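Local coordinates for protein cytochrome c-554 (Nitrosomonas europaea, PDB 1FT5) that carries electrons in ammonia oxidation, accepting them directly from hydroxylamine oxidoreductase, and holds four covalently bound hemes, at residues Phe130-Ser135 / Ser144-Ala149; Thr25-Ala30 / Ala136-Tyr141. One frame throughout, in Å; residues are numbered along the deposited sequence.

Interaction 1. Residues Phe130-Ser135 / Ser144-Ala149; sequences FEERCS and SPWKGA. With HEM (protoporphyrin IX containing Fe), chain H.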
loop_
_atom_site.group_PDB
_atom_site.type_symbol
_atom_site.label_atom_id
_atom_site.label_comp_id
_atom_site.label_asym_id
_atom_site.label_seq_id
_atom_site.Cartn_x
_atom_site.Cartn_y
_atom_site.Cartn_z
ATOM N N PHE A 130 -2.585 3.324 8.939
ATOM C CA PHE A 130 -1.443 3.158 8.029
ATOM C C PHE A 130 0.020 3.168 8.526
ATOM O O PHE A 130 0.853 2.494 7.919
ATOM C CB PHE A 130 -1.466 4.254 6.908
ATOM C CG PHE A 130 -2.797 4.375 6.183
ATOM C CD1 PHE A 130 -3.716 5.411 6.513
ATOM C CD2 PHE A 130 -3.163 3.445 5.246
ATOM C CE1 PHE A 130 -4.988 5.477 5.890
ATOM C CE2 PHE A 130 -4.448 3.505 4.612
ATOM C CZ PHE A 130 -5.335 4.493 4.925
ATOM N N GLU A 131 0.297 3.916 9.578
ATOM C CA GLU A 131 1.669 4.100 10.022
ATOM C C GLU A 131 2.456 2.839 10.237
ATOM O O GLU A 131 3.582 2.766 9.726
ATOM C CB GLU A 131 1.755 4.973 11.267
ATOM C CG GLU A 131 3.186 5.402 11.490
ATOM C CD GLU A 131 3.351 6.504 12.513
ATOM O OE1 GLU A 131 2.346 7.013 13.082
ATOM O OE2 GLU A 131 4.533 6.859 12.752
ATOM N N GLU A 132 1.882 1.864 10.949
ATOM C CA GLU A 132 2.610 0.607 11.174
ATOM C C GLU A 132 2.927 -0.067 9.852
ATOM O O GLU A 132 4.044 -0.563 9.659
ATOM C CB GLU A 132 1.775 -0.343 12.060
ATOM C CG GLU A 132 2.585 -1.369 12.845
ATOM C CD GLU A 132 3.644 -0.760 13.820
ATOM O OE1 GLU A 132 3.501 0.409 14.300
ATOM O OE2 GLU A 132 4.625 -1.478 14.102
ATOM N N ARG A 133 1.958 -0.125 8.926
ATOM C CA ARG A 133 2.239 -0.742 7.643
ATOM C C ARG A 133 3.350 -0.054 6.865
ATOM O O ARG A 133 4.233 -0.726 6.309
ATOM C CB ARG A 133 0.965 -0.849 6.743
ATOM C CG ARG A 133 0.056 -1.953 7.220
ATOM C CD ARG A 133 -1.230 -2.079 6.307
ATOM N NE ARG A 133 -2.189 -2.864 7.047
ATOM C CZ ARG A 133 -2.145 -4.183 7.081
ATOM N NH1 ARG A 133 -1.170 -4.776 6.378
ATOM N NH2 ARG A 133 -2.993 -4.871 7.858
ATOM N N CYS A 134 3.344 1.280 6.820
ATOM C CA CYS A 134 4.387 1.952 6.059
ATOM C C CYS A 134 5.739 1.681 6.706
ATOM O O CYS A 134 6.726 1.434 6.001
ATOM C CB CYS A 134 4.298 3.479 6.007
ATOM S SG CYS A 134 2.639 4.232 5.720
ATOM N N SER A 135 5.704 1.668 8.041
ATOM C CA SER A 135 6.939 1.493 8.830
ATOM C C SER A 135 7.546 0.139 8.657
ATOM O O SER A 135 8.798 0.025 8.667
ATOM C CB SER A 135 6.636 1.698 10.302
ATOM O OG SER A 135 6.183 3.045 10.515
ATOM N N SER A 144 16.686 0.893 13.903
ATOM C CA SER A 144 15.697 1.884 13.555
ATOM C C SER A 144 14.836 2.345 14.745
ATOM O O SER A 144 14.696 1.628 15.716
ATOM C CB SER A 144 14.741 1.234 12.512
ATOM O OG SER A 144 13.592 2.020 12.360
ATOM N N PRO A 145 14.286 3.555 14.651
ATOM C CA PRO A 145 13.414 4.103 15.696
ATOM C C PRO A 145 12.145 3.246 15.847
ATOM O O PRO A 145 11.504 3.271 16.905
ATOM C CB PRO A 145 13.065 5.494 15.195
ATOM C CG PRO A 145 13.449 5.529 13.761
ATOM C CD PRO A 145 14.579 4.557 13.619
ATOM N N TRP A 146 11.790 2.514 14.797
ATOM C CA TRP A 146 10.625 1.652 14.805
ATOM C C TRP A 146 10.979 0.336 15.481
ATOM O O TRP A 146 11.849 -0.423 15.003
ATOM C CB TRP A 146 10.160 1.423 13.364
ATOM C CG TRP A 146 8.889 0.587 13.252
ATOM C CD1 TRP A 146 7.672 0.920 13.743
ATOM C CD2 TRP A 146 8.747 -0.705 12.650
ATOM N NE1 TRP A 146 6.770 -0.084 13.494
ATOM C CE2 TRP A 146 7.402 -1.098 12.826
ATOM C CE3 TRP A 146 9.620 -1.582 11.970
ATOM C CZ2 TRP A 146 6.909 -2.329 12.360
ATOM C CZ3 TRP A 146 9.125 -2.810 11.505
ATOM C CH2 TRP A 146 7.781 -3.168 11.707
ATOM N N LYS A 147 10.278 0.024 16.567
ATOM C CA LYS A 147 10.663 -1.173 17.294
ATOM C C LYS A 147 10.232 -2.516 16.772
ATOM O O LYS A 147 10.572 -3.557 17.358
ATOM C CB LYS A 147 10.312 -0.977 18.761
ATOM C CG LYS A 147 11.273 0.038 19.418
ATOM C CD LYS A 147 12.742 -0.120 18.882
ATOM C CE LYS A 147 13.779 0.331 19.897
ATOM N NZ LYS A 147 14.726 -0.746 20.333
ATOM N N GLY A 148 9.529 -2.529 15.636
ATOM C CA GLY A 148 9.164 -3.821 15.070
ATOM C C GLY A 148 10.233 -4.343 14.111
ATOM O O GLY A 148 10.093 -5.420 13.536
ATOM N N ALA A 149 11.361 -3.642 14.009
ATOM C CA ALA A 149 12.358 -4.055 12.996
ATOM C C ALA A 149 12.967 -5.415 13.163
ATOM O O ALA A 149 13.368 -5.777 14.276
ATOM C CB ALA A 149 13.476 -2.994 12.905
HETATM C CHA HEM H . 8.623 4.096 -2.050
HETATM C CHB HEM H . 5.837 6.376 1.199
HETATM C CHC HEM H . 3.965 2.042 2.426
HETATM C CHD HEM H . 7.636 -0.104 0.036
HETATM C C1A HEM H . 7.959 5.082 -1.333
HETATM C C2A HEM H . 8.170 6.498 -1.516
HETATM C C3A HEM H . 7.433 7.122 -0.564
HETATM C C4A HEM H . 6.732 6.107 0.166
HETATM C CMA HEM H . 7.349 8.653 -0.276
HETATM C CAA HEM H . 9.046 7.144 -2.494
HETATM C CBA HEM H . 8.334 7.407 -3.784
HETATM C CGA HEM H . 9.171 8.023 -4.895
HETATM O O1A HEM H . 10.416 8.226 -4.718
HETATM O O2A HEM H . 8.591 8.284 -5.944
HETATM C C1B HEM H . 5.097 5.372 1.862
HETATM C C2B HEM H . 4.061 5.617 2.820
HETATM C C3B HEM H . 3.441 4.391 3.084
HETATM C C4B HEM H . 4.179 3.401 2.298
HETATM C CMB HEM H . 3.726 7.007 3.433
HETATM C CAB HEM H . 2.292 4.076 4.009
HETATM C CBB HEM H . 1.082 4.972 3.791
HETATM C C1C HEM H . 4.839 1.105 1.891
HETATM C C2C HEM H . 4.698 -0.277 2.216
HETATM C C3C HEM H . 5.792 -0.891 1.627
HETATM C C4C HEM H . 6.512 0.130 0.891
HETATM C CMC HEM H . 3.602 -0.879 3.079
HETATM C CAC HEM H . 6.253 -2.382 1.700
HETATM C CBC HEM H . 5.184 -3.453 1.290
HETATM C C1D HEM H . 8.212 0.894 -0.777
HETATM C C2D HEM H . 9.170 0.640 -1.770
HETATM C C3D HEM H . 9.394 1.788 -2.420
HETATM C C4D HEM H . 8.571 2.757 -1.764
HETATM C CMD HEM H . 9.833 -0.728 -2.057
HETATM C CAD HEM H . 10.296 1.912 -3.638
HETATM C CBD HEM H . 9.768 1.338 -4.957
HETATM C CGD HEM H . 10.808 1.312 -5.990
HETATM O O1D HEM H . 11.224 2.364 -6.451
HETATM O O2D HEM H . 11.215 0.210 -6.330
HETATM N NA HEM H . 7.082 4.868 -0.304
HETATM N NB HEM H . 5.216 4.004 1.520
HETATM N NC HEM H . 5.932 1.366 1.076
HETATM N ND HEM H . 7.855 2.201 -0.760
HETATM FE FE HEM H . 6.508 3.123 0.368
#
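The indole of Trp146 lies flat over the CB of Ser135, on the helix that carries the CXXCH heme-binding motif. This is a CH-pi contact. Ser135 CB stands 3.6 Å from the centroid of the five-membered ring, 8° off its normal. Trp146 has its CG anti to the backbone N (chi1 -177°), which carries the ring from the loop to the helix. The edge of the indole is used too. Trp146 NE1 donates to Glu132 OE2 at 2.6 Å. The bond is short but bent, with an angle of 131° at the hydrogen. Glu132 OE2 lies near the indole plane, but NE1 meets it from above the carboxylate plane. The opposite face of the ring has the backbone N of Gly148 over its centre, because residues 146-149 form a type I beta turn. An alanine in place of Trp146 is likely to uncover Ser135 CB and leave the Glu132 carboxylate without its indole donor. Just before the turn, Ser144 OG accepts from Trp146 N at 3.1 Å in an ST turn. Ser135 OG bonds to Glu131 O at 2.7 Å, so that carbonyl takes both the hydroxyl and the backbone N of Ser135. One residue earlier, on another side of the helix, Cys134 SG is joined to heme CAB by a thioether bond of 1.8 Å.

Interaction 2. Residues Thr25-Ala30 / Ala136-Tyr141; sequences TAHAKA and ACHLNY. With HEM (protoporphyrin IX containing Fe), chain H.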
loop_
_atom_site.group_PDB
_atom_site.type_symbol
_atom_site.label_atom_id
_atom_site.label_comp_id
_atom_site.label_asym_id
_atom_site.label_seq_id
_atom_site.Cartn_x
_atom_site.Cartn_y
_atom_site.Cartn_z
ATOM N N THR A 25 2.991 5.283 -9.817
ATOM C CA THR A 25 3.835 5.499 -8.603
ATOM C C THR A 25 4.967 4.495 -8.457
ATOM O O THR A 25 4.934 3.433 -9.065
ATOM C CB THR A 25 3.016 5.430 -7.309
ATOM O OG1 THR A 25 2.522 4.084 -7.114
ATOM C CG2 THR A 25 1.864 6.428 -7.339
ATOM N N ALA A 26 6.000 4.863 -7.676
ATOM C CA ALA A 26 7.177 3.978 -7.477
ATOM C C ALA A 26 6.668 2.672 -6.852
ATOM O O ALA A 26 7.124 1.585 -7.207
ATOM C CB ALA A 26 8.137 4.647 -6.529
ATOM N N HIS A 27 5.682 2.786 -5.979
ATOM C CA HIS A 27 5.128 1.553 -5.340
ATOM C C HIS A 27 4.652 0.566 -6.417
ATOM O O HIS A 27 4.952 -0.660 -6.369
ATOM C CB HIS A 27 3.915 1.875 -4.429
ATOM C CG HIS A 27 4.297 2.453 -3.093
ATOM N ND1 HIS A 27 3.703 3.586 -2.545
ATOM C CD2 HIS A 27 5.254 2.070 -2.199
ATOM C CE1 HIS A 27 4.278 3.857 -1.394
ATOM N NE2 HIS A 27 5.218 2.974 -1.110
ATOM N N ALA A 28 3.953 1.065 -7.430
ATOM C CA ALA A 28 3.459 0.110 -8.441
ATOM C C ALA A 28 4.567 -0.547 -9.234
ATOM O O ALA A 28 4.403 -1.650 -9.785
ATOM C CB ALA A 28 2.497 0.822 -9.471
ATOM N N LYS A 29 5.712 0.156 -9.310
ATOM C CA LYS A 29 6.852 -0.325 -10.097
ATOM C C LYS A 29 7.869 -1.000 -9.178
ATOM O O LYS A 29 9.016 -1.289 -9.617
ATOM C CB LYS A 29 7.519 0.880 -10.831
ATOM C CG LYS A 29 6.523 1.645 -11.725
ATOM C CD LYS A 29 7.068 3.014 -12.148
ATOM C CE LYS A 29 5.987 3.744 -12.972
ATOM N NZ LYS A 29 6.486 5.003 -13.609
ATOM N N ALA A 30 7.494 -1.312 -7.937
ATOM C CA ALA A 30 8.507 -1.859 -7.015
ATOM C C ALA A 30 9.202 -3.103 -7.438
ATOM O O ALA A 30 10.403 -3.284 -7.084
ATOM C CB ALA A 30 7.911 -2.075 -5.645
ATOM N N ALA A 136 6.728 -0.897 8.540
ATOM C CA ALA A 136 7.254 -2.254 8.365
ATOM C C ALA A 136 8.125 -2.424 7.112
ATOM O O ALA A 136 8.946 -3.348 7.026
ATOM C CB ALA A 136 6.093 -3.238 8.350
ATOM N N CYS A 137 7.935 -1.531 6.120
ATOM C CA CYS A 137 8.781 -1.563 4.940
ATOM C C CYS A 137 9.861 -0.434 5.044
ATOM O O CYS A 137 11.056 -0.689 4.840
ATOM C CB CYS A 137 8.014 -1.326 3.676
ATOM S SG CYS A 137 6.837 -2.680 3.431
ATOM N N HIS A 138 9.435 0.779 5.388
ATOM C CA HIS A 138 10.334 1.920 5.331
ATOM C C HIS A 138 11.273 2.116 6.513
ATOM O O HIS A 138 12.314 2.753 6.346
ATOM C CB HIS A 138 9.487 3.187 5.158
ATOM C CG HIS A 138 8.976 3.373 3.780
ATOM N ND1 HIS A 138 9.671 4.107 2.852
ATOM C CD2 HIS A 138 7.868 2.878 3.140
ATOM C CE1 HIS A 138 9.008 4.042 1.689
ATOM N NE2 HIS A 138 7.914 3.317 1.821
ATOM N N LEU A 139 10.916 1.566 7.652
ATOM C CA LEU A 139 11.741 1.777 8.866
ATOM C C LEU A 139 12.233 0.449 9.382
ATOM O O LEU A 139 12.591 0.322 10.573
ATOM C CB LEU A 139 10.887 2.489 9.940
ATOM C CG LEU A 139 10.588 3.935 9.609
ATOM C CD1 LEU A 139 9.648 4.540 10.755
ATOM C CD2 LEU A 139 11.852 4.745 9.527
ATOM N N ASN A 140 12.328 -0.545 8.486
ATOM C CA ASN A 140 12.741 -1.876 8.911
ATOM C C ASN A 140 14.214 -2.042 8.646
ATOM O O ASN A 140 14.623 -2.576 7.607
ATOM C CB ASN A 140 11.961 -2.966 8.165
ATOM C CG ASN A 140 12.163 -4.305 8.797
ATOM O OD1 ASN A 140 11.864 -4.459 9.980
ATOM N ND2 ASN A 140 12.639 -5.298 8.045
ATOM N N TYR A 141 15.010 -1.498 9.582
ATOM C CA TYR A 141 16.474 -1.614 9.489
ATOM C C TYR A 141 17.033 -1.686 10.872
ATOM O O TYR A 141 16.369 -1.351 11.840
ATOM C CB TYR A 141 17.145 -0.479 8.687
ATOM C CG TYR A 141 16.784 0.915 9.079
ATOM C CD1 TYR A 141 17.467 1.579 10.085
ATOM C CD2 TYR A 141 15.767 1.572 8.403
ATOM C CE1 TYR A 141 17.113 2.909 10.397
ATOM C CE2 TYR A 141 15.422 2.830 8.699
ATOM C CZ TYR A 141 16.066 3.496 9.669
ATOM O OH TYR A 141 15.652 4.806 9.863
HETATM C CHA HEM H . 8.623 4.096 -2.050
HETATM C CHB HEM H . 5.837 6.376 1.199
HETATM C CHC HEM H . 3.965 2.042 2.426
HETATM C CHD HEM H . 7.636 -0.104 0.036
HETATM C C1A HEM H . 7.959 5.082 -1.333
HETATM C C2A HEM H . 8.170 6.498 -1.516
HETATM C C3A HEM H . 7.433 7.122 -0.564
HETATM C C4A HEM H . 6.732 6.107 0.166
HETATM C CMA HEM H . 7.349 8.653 -0.276
HETATM C CAA HEM H . 9.046 7.144 -2.494
HETATM C CBA HEM H . 8.334 7.407 -3.784
HETATM C CGA HEM H . 9.171 8.023 -4.895
HETATM O O1A HEM H . 10.416 8.226 -4.718
HETATM O O2A HEM H . 8.591 8.284 -5.944
HETATM C C1B HEM H . 5.097 5.372 1.862
HETATM C C2B HEM H . 4.061 5.617 2.820
HETATM C C3B HEM H . 3.441 4.391 3.084
HETATM C C4B HEM H . 4.179 3.401 2.298
HETATM C CMB HEM H . 3.726 7.007 3.433
HETATM C CAB HEM H . 2.292 4.076 4.009
HETATM C CBB HEM H . 1.082 4.972 3.791
HETATM C C1C HEM H . 4.839 1.105 1.891
HETATM C C2C HEM H . 4.698 -0.277 2.216
HETATM C C3C HEM H . 5.792 -0.891 1.627
HETATM C C4C HEM H . 6.512 0.130 0.891
HETATM C CMC HEM H . 3.602 -0.879 3.079
HETATM C CAC HEM H . 6.253 -2.382 1.700
HETATM C CBC HEM H . 5.184 -3.453 1.290
HETATM C C1D HEM H . 8.212 0.894 -0.777
HETATM C C2D HEM H . 9.170 0.640 -1.770
HETATM C C3D HEM H . 9.394 1.788 -2.420
HETATM C C4D HEM H . 8.571 2.757 -1.764
HETATM C CMD HEM H . 9.833 -0.728 -2.057
HETATM C CAD HEM H . 10.296 1.912 -3.638
HETATM C CBD HEM H . 9.768 1.338 -4.957
HETATM C CGD HEM H . 10.808 1.312 -5.990
HETATM O O1D HEM H . 11.224 2.364 -6.451
HETATM O O2D HEM H . 11.215 0.210 -6.330
HETATM N NA HEM H . 7.082 4.868 -0.304
HETATM N NB HEM H . 5.216 4.004 1.520
HETATM N NC HEM H . 5.932 1.366 1.076
HETATM N ND HEM H . 7.855 2.201 -0.760
HETATM FE FE HEM H . 6.508 3.123 0.368
#
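His27 and His138 face each other through one heme iron, with the NE2 atoms of His27 and His138 4.0 Å apart. The iron sits between them and is bound by both. From CB, the His27 side chain turns toward the porphyrin with CG anti to the carbonyl carbon (chi1 -78°). His27 ND1 is on the side remote from the iron and makes a weak hydrogen bond to Ala177 O. Further out, His27 CD2 lies 3.0 Å from pyrrole nitrogen ND of the heme. On the other edge, His27 CE1 lies 3.1 Å from heme NB. The tip, His27 NE2, binds the iron at 2.0 Å. His138 NE2 binds from the opposite face, also at 2.0 Å. The two imidazoles are turned roughly at right angles to each other, with His138 CD2 on the side of heme NC. Phe166 stacks on the His138 ring, and a second heme touches His27. Beside His138, Cys137 SG forms a thioether bond of 1.9 Å to heme CAC. On the His27 side, Ala30 CA comes within 3.5 Å of propionate oxygen O2D. The iron thus has two histidine ligands, one from a loop and one from the helix that carries both thioether cysteines. This is the bis-histidine site of a multiheme c-type cytochrome, with His138 as the histidine of the CXXCH motif.

From the N terminus, residues 25-30 come first, in a loop after helix 16-22. Interaction 2 brings this loop to residues 136-141, closing a loop of 105 residues across one heme. Interaction 1 is local and spans eight residues, from 130-135 to 144-149. The two cross, because 130-135 lies within the long loop and 144-149 follows it. Both use helix 131-138, whose two halves supply the two thioether links to the same heme. They also meet directly: Ser144 OG lies 2.7 Å from Leu139 O, a probable hydrogen bond, and Trp146 CH2 packs on Ala136 CA. Together they join an early loop, the heme, this helix and the loop beyond it.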